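PDB 6EVG: multi-copper Oxidase CueO from Ochrobactrum, which probably oxidises phenolic compounds with its bound copper as a laccase-like enzyme, with activity on lignin model compounds and lignosulfonate. Local coordinates for residues Glu212-Ala217 against Val302-Leu307; Ala217-Leu222 against Gly309-Arg314; Lys327-Arg332 against Trp422-Leu427; Gly440-Ile445 against His475-Ala480. One frame throughout, in Å; residues are numbered along the deposited sequence.

Interaction 1. Residues Glu212-Ala217 against Val302-Leu307; sequences EARVPA and VVDAAL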
loop_
_atom_site.group_PDB
_atom_site.type_symbol
_atom_site.label_atom_id
_atom_site.label_comp_id
_atom_site.label_asym_id
_atom_site.label_seq_id
_atom_site.Cartn_x
_atom_site.Cartn_y
_atom_site.Cartn_z
ATOM N N GLU A 212 2.488 -21.238 -5.430
ATOM C CA GLU A 212 1.804 -21.579 -6.665
ATOM C C GLU A 212 0.303 -21.404 -6.446
ATOM O O GLU A 212 -0.269 -21.910 -5.462
ATOM C CB GLU A 212 2.105 -23.010 -7.060
ATOM C CG GLU A 212 1.624 -23.429 -8.420
ATOM C CD GLU A 212 2.277 -24.744 -8.882
ATOM O OE1 GLU A 212 3.501 -24.720 -9.193
ATOM O OE2 GLU A 212 1.574 -25.759 -8.873
ATOM N N ALA A 213 -0.349 -20.688 -7.355
ATOM C CA ALA A 213 -1.791 -20.489 -7.368
ATOM C C ALA A 213 -2.416 -21.306 -8.474
ATOM O O ALA A 213 -1.941 -21.273 -9.604
ATOM C CB ALA A 213 -2.175 -19.043 -7.541
ATOM N N ARG A 214 -3.515 -21.977 -8.185
ATOM C CA ARG A 214 -4.354 -22.629 -9.206
ATOM C C ARG A 214 -5.468 -21.707 -9.596
ATOM O O ARG A 214 -6.114 -21.137 -8.708
ATOM C CB ARG A 214 -4.863 -23.990 -8.680
ATOM C CG ARG A 214 -3.733 -24.943 -8.303
ATOM C CD ARG A 214 -4.212 -26.312 -7.895
ATOM N NE ARG A 214 -4.617 -27.088 -9.062
ATOM C CZ ARG A 214 -3.773 -27.677 -9.923
ATOM N NH1 ARG A 214 -2.444 -27.624 -9.738
ATOM N NH2 ARG A 214 -4.260 -28.321 -10.985
ATOM N N VAL A 215 -5.702 -21.560 -10.906
ATOM C CA VAL A 215 -6.708 -20.613 -11.383
ATOM C C VAL A 215 -7.578 -21.286 -12.433
ATOM O O VAL A 215 -7.125 -22.232 -13.123
ATOM C CB VAL A 215 -6.072 -19.329 -11.958
ATOM C CG1 VAL A 215 -5.485 -18.468 -10.833
ATOM C CG2 VAL A 215 -5.041 -19.638 -13.029
ATOM N N PRO A 216 -8.823 -20.830 -12.603
ATOM C CA PRO A 216 -9.643 -21.293 -13.724
ATOM C C PRO A 216 -9.099 -20.801 -15.060
ATOM O O PRO A 216 -8.381 -19.799 -15.118
ATOM C CB PRO A 216 -11.024 -20.708 -13.407
ATOM C CG PRO A 216 -10.667 -19.443 -12.630
ATOM C CD PRO A 216 -9.483 -19.762 -11.835
ATOM N N ALA A 217 -9.504 -21.493 -16.133
ATOM C CA ALA A 217 -9.188 -21.075 -17.485
ATOM C C ALA A 217 -10.177 -20.002 -17.915
ATOM O O ALA A 217 -11.025 -20.201 -18.777
ATOM C CB ALA A 217 -9.215 -22.261 -18.432
ATOM N N VAL A 302 -0.916 -21.909 -12.265
ATOM C CA VAL A 302 -1.236 -23.112 -13.001
ATOM C C VAL A 302 -2.758 -23.168 -13.209
ATOM O O VAL A 302 -3.490 -22.854 -12.322
ATOM C CB VAL A 302 -0.714 -24.346 -12.299
ATOM C CG1 VAL A 302 0.800 -24.346 -12.147
ATOM C CG2 VAL A 302 -1.396 -24.621 -11.018
ATOM N N VAL A 303 -3.177 -23.514 -14.401
ATOM C CA VAL A 303 -4.594 -23.593 -14.711
ATOM C C VAL A 303 -5.169 -24.925 -14.310
ATOM O O VAL A 303 -4.586 -25.924 -14.640
ATOM C CB VAL A 303 -4.860 -23.329 -16.190
ATOM C CG1 VAL A 303 -6.327 -23.332 -16.518
ATOM C CG2 VAL A 303 -4.268 -21.966 -16.558
ATOM N N ASP A 304 -6.304 -24.883 -13.597
ATOM C CA ASP A 304 -6.980 -26.108 -13.179
ATOM C C ASP A 304 -8.199 -26.263 -14.026
ATOM O O ASP A 304 -9.184 -25.506 -13.897
ATOM C CB ASP A 304 -7.374 -26.055 -11.693
ATOM C CG ASP A 304 -8.088 -27.314 -11.199
ATOM O OD1 ASP A 304 -8.507 -28.155 -12.025
ATOM O OD2 ASP A 304 -8.254 -27.443 -9.959
ATOM N N ALA A 305 -8.137 -27.329 -14.824
ATOM C CA ALA A 305 -9.161 -27.683 -15.761
ATOM C C ALA A 305 -10.489 -28.075 -15.123
ATOM O O ALA A 305 -11.478 -28.122 -15.842
ATOM C CB ALA A 305 -8.660 -28.829 -16.667
ATOM N N ALA A 306 -10.504 -28.416 -13.830
ATOM C CA ALA A 306 -11.743 -28.829 -13.148
ATOM C C ALA A 306 -12.641 -27.647 -12.782
ATOM O O ALA A 306 -13.781 -27.817 -12.380
ATOM C CB ALA A 306 -11.402 -29.572 -11.894
ATOM N N LEU A 307 -12.118 -26.437 -12.824
ATOM C CA LEU A 307 -12.891 -25.296 -12.491
ATOM C C LEU A 307 -13.568 -24.666 -13.705
ATOM O O LEU A 307 -12.950 -24.512 -14.736
ATOM C CB LEU A 307 -11.996 -24.254 -11.836
ATOM C CG LEU A 307 -10.968 -24.749 -10.805
ATOM C CD1 LEU A 307 -10.126 -23.594 -10.405
ATOM C CD2 LEU A 307 -11.613 -25.455 -9.624
HETATM O O HOH W 1 -13.024 -21.958 -17.113
#
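Arg214 and Val215 pair in parallel with Val302 and Val303, where strand 212-215 edges a mixed sheet and strand 295-303 lies just inside it. Both backbone polar atoms of Val302 are engaged: its N donates to Ala213 O at 2.9 Å and its O accepts from Val215 N at 2.9 Å. Past the paired residues, Asp304 N carries the ladder on to Val215 O (2.8 Å). The Val302 side chain fits between two long arms, CG1 against Glu212 CD at 3.6 Å and CG2 against Arg214 NH1 at 3.4 Å. Were Glu212 an alanine, the CG1 methyl of Val302 would probably lose its cover and a gap would open there. This is the rim of what is probably the middle cupredoxin domain; after strand 295-303 the chain makes a type I turn, Asp304 to Leu307, in which Asp304 OD1 takes Ala306 N as an Asx turn. The Arg214 chain bends at chi3 (76°), bringing NE to a long salt bridge with Asp304 OD2 at 3.8 Å; that oxygen lies at the guanidinium edge, guanidinium and carboxylate planes 66° apart. Leu307 CB rests on Pro216 CB at 4.0 Å, and Ala217 CB meets Val303 CG1 at 3.6 Å.

Interaction 2. Residues Ala217-Leu222 against Gly309-Arg314; sequences ASIVRL and GKVTKR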
loop_
_atom_site.group_PDB
_atom_site.type_symbol
_atom_site.label_atom_id
_atom_site.label_comp_id
_atom_site.label_asym_id
_atom_site.label_seq_id
_atom_site.Cartn_x
_atom_site.Cartn_y
_atom_site.Cartn_z
ATOM N N ALA A 217 -9.504 -21.493 -16.133
ATOM C CA ALA A 217 -9.188 -21.075 -17.485
ATOM C C ALA A 217 -10.177 -20.002 -17.915
ATOM O O ALA A 217 -11.025 -20.201 -18.777
ATOM C CB ALA A 217 -9.215 -22.261 -18.432
ATOM N N SER A 218 -10.019 -18.812 -17.333
ATOM C CA SER A 218 -10.928 -17.713 -17.518
ATOM C C SER A 218 -10.193 -16.409 -17.147
ATOM O O SER A 218 -9.002 -16.416 -16.863
ATOM C CB SER A 218 -12.209 -17.932 -16.688
ATOM O OG SER A 218 -11.919 -17.916 -15.310
ATOM N N ILE A 219 -10.962 -15.345 -17.087
ATOM C CA ILE A 219 -10.407 -14.032 -16.647
ATOM C C ILE A 219 -10.362 -14.012 -15.121
ATOM O O ILE A 219 -11.363 -14.273 -14.427
ATOM C CB ILE A 219 -11.301 -12.890 -17.161
ATOM C CG1 ILE A 219 -11.551 -12.889 -18.634
ATOM C CG2 ILE A 219 -10.726 -11.539 -16.676
ATOM C CD1 ILE A 219 -10.373 -12.786 -19.428
ATOM N N VAL A 220 -9.174 -13.689 -14.594
ATOM C CA VAL A 220 -8.917 -13.658 -13.168
ATOM C C VAL A 220 -8.503 -12.259 -12.772
ATOM O O VAL A 220 -7.688 -11.625 -13.416
ATOM C CB VAL A 220 -7.843 -14.706 -12.826
ATOM C CG1 VAL A 220 -7.345 -14.587 -11.375
ATOM C CG2 VAL A 220 -8.369 -16.094 -13.091
ATOM N N ARG A 221 -9.055 -11.800 -11.641
ATOM C CA ARG A 221 -8.713 -10.509 -11.034
ATOM C C ARG A 221 -7.658 -10.720 -9.965
ATOM O O ARG A 221 -7.874 -11.525 -9.041
ATOM C CB ARG A 221 -9.982 -9.925 -10.458
ATOM C CG ARG A 221 -9.935 -8.605 -9.777
ATOM C CD ARG A 221 -11.412 -8.310 -9.280
ATOM N NE ARG A 221 -11.582 -6.966 -8.802
ATOM C CZ ARG A 221 -12.797 -6.538 -8.438
ATOM N NH1 ARG A 221 -13.851 -7.374 -8.550
ATOM N NH2 ARG A 221 -12.934 -5.308 -7.988
ATOM N N LEU A 222 -6.548 -9.995 -10.092
ATOM C CA LEU A 222 -5.476 -10.014 -9.085
ATOM C C LEU A 222 -5.453 -8.632 -8.472
ATOM O O LEU A 222 -5.315 -7.615 -9.149
ATOM C CB LEU A 222 -4.120 -10.314 -9.755
ATOM C CG LEU A 222 -4.066 -11.616 -10.581
ATOM C CD1 LEU A 222 -2.723 -11.730 -11.308
ATOM C CD2 LEU A 222 -4.298 -12.833 -9.712
ATOM N N GLY A 309 -14.723 -21.264 -14.941
ATOM C CA GLY A 309 -14.536 -19.835 -14.565
ATOM C C GLY A 309 -15.711 -18.996 -15.068
ATOM O O GLY A 309 -16.245 -19.255 -16.132
ATOM N N LYS A 310 -16.153 -18.046 -14.273
ATOM C CA LYS A 310 -17.346 -17.274 -14.567
ATOM C C LYS A 310 -17.221 -16.189 -15.633
ATOM O O LYS A 310 -18.150 -15.932 -16.347
ATOM C CB LYS A 310 -17.914 -16.649 -13.279
ATOM C CG LYS A 310 -18.690 -17.605 -12.353
ATOM C CD LYS A 310 -19.152 -16.918 -11.045
ATOM C CE LYS A 310 -20.161 -17.718 -10.219
ATOM N NZ LYS A 310 -20.368 -17.317 -8.790
ATOM N N VAL A 311 -16.069 -15.527 -15.698
ATOM C CA VAL A 311 -15.877 -14.358 -16.567
ATOM C C VAL A 311 -14.963 -14.702 -17.737
ATOM O O VAL A 311 -13.827 -15.129 -17.508
ATOM C CB VAL A 311 -15.307 -13.140 -15.791
ATOM C CG1 VAL A 311 -15.113 -11.952 -16.717
ATOM C CG2 VAL A 311 -16.222 -12.835 -14.619
ATOM N N THR A 312 -15.455 -14.562 -18.966
ATOM C CA THR A 312 -14.689 -14.944 -20.149
ATOM C C THR A 312 -14.331 -13.744 -21.043
ATOM O O THR A 312 -13.401 -13.857 -21.854
ATOM C CB THR A 312 -15.392 -16.044 -20.916
ATOM O OG1 THR A 312 -16.671 -15.606 -21.330
ATOM C CG2 THR A 312 -15.576 -17.289 -20.082
ATOM N N LYS A 313 -15.074 -12.644 -20.932
ATOM C CA LYS A 313 -14.849 -11.472 -21.730
ATOM C C LYS A 313 -14.207 -10.381 -20.870
ATOM O O LYS A 313 -14.499 -10.301 -19.712
ATOM C CB LYS A 313 -16.191 -10.925 -22.281
ATOM C CG LYS A 313 -16.927 -11.933 -23.188
ATOM C CD LYS A 313 -16.058 -12.381 -24.375
ATOM C CE LYS A 313 -16.870 -13.076 -25.472
ATOM N NZ LYS A 313 -16.088 -14.159 -26.142
ATOM N N ARG A 314 -13.411 -9.504 -21.487
ATOM C CA ARG A 314 -12.765 -8.367 -20.799
ATOM C C ARG A 314 -13.676 -7.204 -20.838
ATOM O O ARG A 314 -14.237 -6.887 -21.908
ATOM C CB ARG A 314 -11.394 -7.992 -21.522
ATOM C CG ARG A 314 -10.408 -9.146 -21.641
ATOM C CD ARG A 314 -9.090 -8.855 -22.305
ATOM N NE ARG A 314 -9.331 -8.134 -23.560
ATOM C CZ ARG A 314 -9.776 -8.684 -24.696
ATOM N NH1 ARG A 314 -9.833 -9.998 -24.824
ATOM N NH2 ARG A 314 -10.149 -7.892 -25.719
HETATM O O HOH W 1 -13.024 -21.958 -17.113
HETATM O O HOH W 2 -13.579 -15.886 -14.131
#
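Water 2 is gripped by Ser218, Ile219 and Val311. The water accepts from Val311 N at 3.0 Å, lies 2.9 Å from Ser218 OG, and donates to Ile219 O at 2.8 Å, although other acceptors compete for its protons. Next to it runs the one direct backbone bond of the contact, from Ile219 N to Val311 O at 2.9 Å, close to straight at 164°. Ser218 OG sits between its own backbone N and carbonyl carbon (chi1 65°), which turns it onto Gly309 and brings it to 3.3 Å from Gly309 CA. A CB in the standard position on that glycine would fall on the hydroxyl, so the missing side chain is what permits the close approach. A second water, water 1, accepts from Gly309 N at 2.8 Å and gives a weak bond to Ala217 O. Further along, Ile219 supplies the apolar part: its CB lies 4.0 Å from Val311 CG1, and CG1, held beside the backbone N, reaches Thr312 C at 3.8 Å. Pro163 touches both Ile219 and Val311, while strand 269-275 pairs antiparallel with strand 219-226. An irregular linker thus lies along the first residues of a sheet strand, consistent with the connection between the second and third cupredoxin domains of a three-domain multicopper oxidase.

Interaction 3. Residues Lys327-Arg332 against Trp422-Leu427; sequences KLSVKR and WEIWDL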
loop_
_atom_site.group_PDB
_atom_site.type_symbol
_atom_site.label_atom_id
_atom_site.label_comp_id
_atom_site.label_asym_id
_atom_site.label_seq_id
_atom_site.Cartn_x
_atom_site.Cartn_y
_atom_site.Cartn_z
ATOM N N LYS A 327 -7.930 23.777 -13.042
ATOM C CA LYS A 327 -8.487 25.100 -12.750
ATOM C C LYS A 327 -9.154 25.179 -11.387
ATOM O O LYS A 327 -9.371 26.265 -10.889
ATOM C CB LYS A 327 -9.524 25.522 -13.773
ATOM C CG LYS A 327 -8.945 25.777 -15.152
ATOM C CD LYS A 327 -10.007 26.165 -16.200
ATOM C CE LYS A 327 -11.126 25.121 -16.390
ATOM N NZ LYS A 327 -10.670 23.861 -17.037
ATOM N N LEU A 328 -9.396 24.002 -10.776
ATOM C CA LEU A 328 -9.998 23.957 -9.456
ATOM C C LEU A 328 -9.008 24.348 -8.336
ATOM O O LEU A 328 -9.401 24.664 -7.237
ATOM C CB LEU A 328 -10.502 22.546 -9.159
ATOM C CG LEU A 328 -11.716 22.094 -9.989
ATOM C CD1 LEU A 328 -11.986 20.623 -9.752
ATOM C CD2 LEU A 328 -12.975 22.822 -9.644
ATOM N N SER A 329 -7.699 24.306 -8.641
ATOM C CA SER A 329 -6.670 24.584 -7.618
ATOM C C SER A 329 -6.712 25.992 -7.055
ATOM O O SER A 329 -6.849 26.972 -7.792
ATOM C CB SER A 329 -5.311 24.316 -8.207
ATOM O OG SER A 329 -4.339 24.531 -7.197
ATOM N N VAL A 330 -6.605 26.092 -5.713
ATOM C CA VAL A 330 -6.554 27.347 -5.034
ATOM C C VAL A 330 -5.206 27.653 -4.446
ATOM O O VAL A 330 -5.040 28.777 -3.890
ATOM C CB VAL A 330 -7.635 27.449 -3.941
ATOM C CG1 VAL A 330 -9.021 27.181 -4.518
ATOM C CG2 VAL A 330 -7.330 26.519 -2.769
ATOM N N LYS A 331 -4.213 26.790 -4.597
ATOM C CA LYS A 331 -2.889 26.998 -4.079
ATOM C C LYS A 331 -1.975 26.024 -4.719
ATOM O O LYS A 331 -2.375 24.875 -4.914
ATOM C CB LYS A 331 -2.899 26.794 -2.540
ATOM C CG LYS A 331 -1.595 27.271 -1.877
ATOM C CD LYS A 331 -1.648 27.223 -0.352
ATOM C CE LYS A 331 -0.330 27.618 0.270
ATOM N NZ LYS A 331 0.033 29.057 0.116
ATOM N N ARG A 332 -0.758 26.442 -4.981
ATOM C CA ARG A 332 0.297 25.581 -5.449
ATOM C C ARG A 332 1.327 25.423 -4.362
ATOM O O ARG A 332 1.803 26.435 -3.791
ATOM C CB ARG A 332 0.917 26.099 -6.748
ATOM C CG ARG A 332 1.735 25.019 -7.508
ATOM C CD ARG A 332 1.928 25.368 -8.955
ATOM N NE ARG A 332 2.553 24.291 -9.683
ATOM C CZ ARG A 332 2.046 23.737 -10.741
ATOM N NH1 ARG A 332 0.892 24.184 -11.259
ATOM N NH2 ARG A 332 2.703 22.767 -11.307
ATOM N N TRP A 422 -8.971 22.202 -3.278
ATOM C CA TRP A 422 -8.060 21.555 -4.207
ATOM C C TRP A 422 -6.756 22.341 -4.226
ATOM O O TRP A 422 -6.782 23.587 -4.278
ATOM C CB TRP A 422 -8.676 21.615 -5.617
ATOM C CG TRP A 422 -9.956 20.883 -5.761
ATOM C CD1 TRP A 422 -11.188 21.369 -5.540
ATOM C CD2 TRP A 422 -10.116 19.520 -6.257
ATOM N NE1 TRP A 422 -12.147 20.429 -5.854
ATOM C CE2 TRP A 422 -11.512 19.290 -6.293
ATOM C CE3 TRP A 422 -9.255 18.540 -6.678
ATOM C CZ2 TRP A 422 -12.069 18.079 -6.730
ATOM C CZ3 TRP A 422 -9.810 17.365 -7.177
ATOM C CH2 TRP A 422 -11.196 17.141 -7.177
ATOM N N GLU A 423 -5.630 21.648 -4.317
ATOM C CA GLU A 423 -4.314 22.251 -4.456
ATOM C C GLU A 423 -3.499 21.454 -5.479
ATOM O O GLU A 423 -3.743 20.250 -5.636
ATOM C CB GLU A 423 -3.560 22.271 -3.128
ATOM C CG GLU A 423 -4.260 22.998 -2.000
ATOM C CD GLU A 423 -3.415 23.107 -0.721
ATOM O OE1 GLU A 423 -2.351 22.432 -0.657
ATOM O OE2 GLU A 423 -3.779 23.887 0.182
ATOM N N ILE A 424 -2.552 22.094 -6.126
ATOM C CA ILE A 424 -1.557 21.394 -6.961
ATOM C C ILE A 424 -0.267 21.345 -6.217
ATOM O O ILE A 424 0.209 22.391 -5.750
ATOM C CB ILE A 424 -1.400 22.076 -8.348
ATOM C CG1 ILE A 424 -2.740 21.969 -9.074
ATOM C CG2 ILE A 424 -0.249 21.476 -9.079
ATOM C CD1 ILE A 424 -2.890 22.779 -10.326
ATOM N N TRP A 425 0.303 20.156 -6.088
ATOM C CA TRP A 425 1.590 19.966 -5.438
ATOM C C TRP A 425 2.629 19.514 -6.473
ATOM O O TRP A 425 2.414 18.501 -7.176
ATOM C CB TRP A 425 1.497 18.937 -4.344
ATOM C CG TRP A 425 0.706 19.351 -3.132
ATOM C CD1 TRP A 425 -0.221 20.352 -3.007
ATOM C CD2 TRP A 425 0.793 18.754 -1.824
ATOM N NE1 TRP A 425 -0.659 20.468 -1.717
ATOM C CE2 TRP A 425 -0.077 19.479 -0.984
ATOM C CE3 TRP A 425 1.507 17.676 -1.313
ATOM C CZ2 TRP A 425 -0.202 19.197 0.380
ATOM C CZ3 TRP A 425 1.386 17.390 0.043
ATOM C CH2 TRP A 425 0.567 18.141 0.863
ATOM N N ASP A 426 3.737 20.226 -6.540
ATOM C CA ASP A 426 4.974 19.858 -7.236
ATOM C C ASP A 426 5.766 18.959 -6.314
ATOM O O ASP A 426 6.034 19.348 -5.168
ATOM C CB ASP A 426 5.803 21.175 -7.603
ATOM C CG ASP A 426 5.205 21.974 -8.735
ATOM O OD1 ASP A 426 4.909 21.443 -9.816
ATOM O OD2 ASP A 426 5.018 23.208 -8.606
ATOM N N LEU A 427 6.175 17.795 -6.772
ATOM C CA LEU A 427 6.999 16.855 -6.017
ATOM C C LEU A 427 8.270 16.545 -6.758
ATOM O O LEU A 427 8.203 16.248 -7.961
ATOM C CB LEU A 427 6.191 15.549 -5.795
ATOM C CG LEU A 427 4.895 15.705 -5.026
ATOM C CD1 LEU A 427 4.147 14.375 -4.941
ATOM C CD2 LEU A 427 5.081 16.282 -3.621
#
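Arg332 pairs with Ile424 as a parallel bridge at the edge of a four-stranded sheet, probably part of the third cupredoxin domain, and its side chain runs along strand 422-428. CB lies near Ile424 O; from it CG runs anti to the backbone N (chi1 -163°) and the chain stays extended to NE. CG passes 3.5 Å from Ile424 O, and CD comes to 3.8 Å from Asp426 OD2. NE donates to that same oxygen at 2.9 Å, almost straight, and NH2 to Asp426 OD1 at 3.0 Å, a side-on two-nitrogen grip with the planes 39° apart. Ile424 CG2 packs over the centre of the guanidinium face, 3.6 Å from Arg332 CZ and beside NH1, while the two bonds to Asp426 fix the group's rotation. NH2 also bridges to Glu471, and Asp426 OD1 to Lys469. On the backbone, Ile424 N donates to Lys331 O at 3.0 Å, and Val330 N to Trp422 O at 2.9 Å. Glu423 OE1 accepts from Trp425 NE1 and salt-bridges Arg333. The Trp422 indole is sandwiched: His475 stacks on one face, and on the other Leu328 CB sits 4.0 Å from the five-membered ring centroid, 17° off its normal.

Interaction 4. Residues Gly440-Ile445 against His475-Ala480; sequences GASFRI and HFDREA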
loop_
_atom_site.group_PDB
_atom_site.type_symbol
_atom_site.label_atom_id
_atom_site.label_comp_id
_atom_site.label_asym_id
_atom_site.label_seq_id
_atom_site.Cartn_x
_atom_site.Cartn_y
_atom_site.Cartn_z
ATOM N N GLY A 440 -5.639 10.908 4.451
ATOM C CA GLY A 440 -6.760 11.832 4.603
ATOM C C GLY A 440 -7.101 12.719 3.440
ATOM O O GLY A 440 -7.903 13.628 3.570
ATOM N N ALA A 441 -6.524 12.426 2.267
ATOM C CA ALA A 441 -6.776 13.156 1.056
ATOM C C ALA A 441 -6.557 12.196 -0.130
ATOM O O ALA A 441 -6.027 11.082 0.058
ATOM C CB ALA A 441 -5.889 14.358 0.948
ATOM N N SER A 442 -7.001 12.621 -1.279
ATOM C CA SER A 442 -6.856 11.850 -2.500
ATOM C C SER A 442 -6.290 12.753 -3.579
ATOM O O SER A 442 -6.452 13.968 -3.505
ATOM C CB SER A 442 -8.167 11.224 -2.934
ATOM O OG SER A 442 -8.668 10.339 -1.960
ATOM N N PHE A 443 -5.652 12.180 -4.613
ATOM C CA PHE A 443 -5.114 13.014 -5.658
ATOM C C PHE A 443 -5.226 12.366 -7.033
ATOM O O PHE A 443 -5.438 11.143 -7.176
ATOM C CB PHE A 443 -3.663 13.431 -5.379
ATOM C CG PHE A 443 -2.686 12.316 -5.266
ATOM C CD1 PHE A 443 -2.087 11.737 -6.377
ATOM C CD2 PHE A 443 -2.323 11.793 -4.015
ATOM C CE1 PHE A 443 -1.130 10.744 -6.264
ATOM C CE2 PHE A 443 -1.362 10.802 -3.869
ATOM C CZ PHE A 443 -0.798 10.261 -5.003
ATOM N N ARG A 444 -5.110 13.233 -8.023
ATOM C CA ARG A 444 -4.970 12.852 -9.428
ATOM C C ARG A 444 -3.591 13.231 -9.895
ATOM O O ARG A 444 -3.172 14.384 -9.688
ATOM C CB ARG A 444 -6.013 13.546 -10.322
ATOM C CG ARG A 444 -7.446 13.402 -9.899
ATOM C CD ARG A 444 -8.000 11.989 -10.011
ATOM N NE ARG A 444 -8.019 11.459 -11.378
ATOM C CZ ARG A 444 -8.902 11.815 -12.305
ATOM N NH1 ARG A 444 -9.867 12.682 -12.090
ATOM N NH2 ARG A 444 -8.828 11.211 -13.513
ATOM N N ILE A 445 -2.859 12.343 -10.540
ATOM C CA ILE A 445 -1.563 12.683 -11.101
ATOM C C ILE A 445 -1.836 13.515 -12.391
ATOM O O ILE A 445 -2.530 13.080 -13.301
ATOM C CB ILE A 445 -0.732 11.452 -11.421
ATOM C CG1 ILE A 445 -0.450 10.653 -10.151
ATOM C CG2 ILE A 445 0.532 11.843 -12.158
ATOM C CD1 ILE A 445 0.198 9.318 -10.367
ATOM N N HIS A 475 -7.199 16.738 -3.379
ATOM C CA HIS A 475 -8.486 17.108 -2.866
ATOM C C HIS A 475 -8.532 16.808 -1.362
ATOM O O HIS A 475 -8.400 15.648 -0.967
ATOM C CB HIS A 475 -9.605 16.375 -3.598
ATOM C CG HIS A 475 -10.970 16.884 -3.302
ATOM N ND1 HIS A 475 -12.063 16.085 -3.331
ATOM C CD2 HIS A 475 -11.411 18.126 -2.989
ATOM C CE1 HIS A 475 -13.140 16.801 -3.068
ATOM N NE2 HIS A 475 -12.771 18.062 -2.884
ATOM N N PHE A 476 -8.714 17.843 -0.543
ATOM C CA PHE A 476 -8.652 17.733 0.927
ATOM C C PHE A 476 -10.038 17.506 1.479
ATOM O O PHE A 476 -10.634 18.383 2.119
ATOM C CB PHE A 476 -7.999 18.970 1.510
ATOM C CG PHE A 476 -6.553 19.050 1.187
ATOM C CD1 PHE A 476 -5.615 18.358 1.949
ATOM C CD2 PHE A 476 -6.107 19.780 0.086
ATOM C CE1 PHE A 476 -4.294 18.429 1.635
ATOM C CE2 PHE A 476 -4.777 19.819 -0.194
ATOM C CZ PHE A 476 -3.857 19.146 0.541
ATOM N N ASP A 477 -10.603 16.324 1.215
ATOM C CA ASP A 477 -12.016 16.099 1.509
ATOM C C ASP A 477 -12.328 15.596 2.908
ATOM O O ASP A 477 -13.503 15.471 3.268
ATOM C CB ASP A 477 -12.658 15.163 0.475
ATOM C CG ASP A 477 -11.979 13.784 0.451
ATOM O OD1 ASP A 477 -10.725 13.569 0.262
ATOM O OD2 ASP A 477 -12.718 12.806 0.674
ATOM N N ARG A 478 -11.320 15.310 3.728
ATOM C CA ARG A 478 -11.537 14.799 5.084
ATOM C C ARG A 478 -10.935 15.744 6.141
ATOM O O ARG A 478 -9.893 16.352 5.925
ATOM C CB ARG A 478 -10.936 13.416 5.217
ATOM C CG ARG A 478 -11.826 12.360 4.551
ATOM C CD ARG A 478 -10.979 11.228 4.123
ATOM N NE ARG A 478 -10.503 11.411 2.782
ATOM C CZ ARG A 478 -9.655 10.635 2.072
ATOM N NH1 ARG A 478 -8.968 9.609 2.516
ATOM N NH2 ARG A 478 -9.494 11.012 0.828
ATOM N N GLU A 479 -11.617 15.831 7.268
ATOM C CA GLU A 479 -11.210 16.776 8.317
ATOM C C GLU A 479 -10.105 16.242 9.192
ATOM O O GLU A 479 -10.159 15.083 9.672
ATOM C CB GLU A 479 -12.389 17.122 9.192
ATOM C CG GLU A 479 -12.055 18.166 10.260
ATOM C CD GLU A 479 -13.304 18.781 10.812
ATOM O OE1 GLU A 479 -14.032 18.165 11.633
ATOM O OE2 GLU A 479 -13.604 19.925 10.424
ATOM N N ALA A 480 -9.100 17.108 9.418
ATOM C CA ALA A 480 -8.012 16.830 10.343
ATOM C C ALA A 480 -8.031 17.940 11.363
ATOM O O ALA A 480 -7.811 19.088 11.061
ATOM C CB ALA A 480 -6.650 16.763 9.707
HETATM O O HOH W 3 -8.302 16.331 3.681
HETATM O O HOH W 4 -7.253 8.405 0.285
#
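The Arg478 guanidinium lies with one face on the Gly440-Ala441 peptide, CZ being 3.6 Å from Gly440 C, and Phe96 adds a cation-pi contact. At its edge, NH2 donates to Ser442 OG at 3.0 Å, bent to 134°, and to the syn lone pair of Asp477 OD1 at 2.9 Å, while NH1 gives to water 4 at 3.1 Å, which in turn donates a hydrogen bond to Ala441 O. The bend at chi3 (-91°) swings the group back over the peptide. A leucine in place of Arg478 would probably leave the Asp477 carboxylate without its charge mate and Ser442 OG without this donor. The His475 ring has Asp477 CB over one face. Between the backbones, His475 N donates to Ser442 O at 2.9 Å, and the return bond from Ser442 N to His475 O is weak at 3.3 Å; the two form an antiparallel hydrogen-bonded pair. Just after it the chain makes an inverse gamma turn at Phe476, whose CD1 lies 4.1 Å from Ala441 CB. Water 3 joins Gly440 O to Arg478 O. Strand 442-448 thus meets the end of strand 469-475, and Arg478 packs on Phe486 of strand 486-490, which runs to the copper ligand Cys490.

How the interactions relate
From the N terminus, residues 212-217 and 217-222 follow each other and share Ala217; their partners, 302-307 and 309-314, come in the same order, so interactions 1 and 2 cross rather than nest. They close loops of about 85 residues and tie strands 212-215 and 219-226, probably of the second cupredoxin domain, to the end of strand 295-303 and the loop beyond, with water 1 common to both. Interactions 3 and 4 follow in series: residues 327-332 meet 422-427, closing a loop of about 90 residues, and 440-445 meet 475-480 across about 30. Both reach the same sheet and touch where Trp425 packs on Phe476. The centres of interactions 1 and 3 are about 47 Å apart.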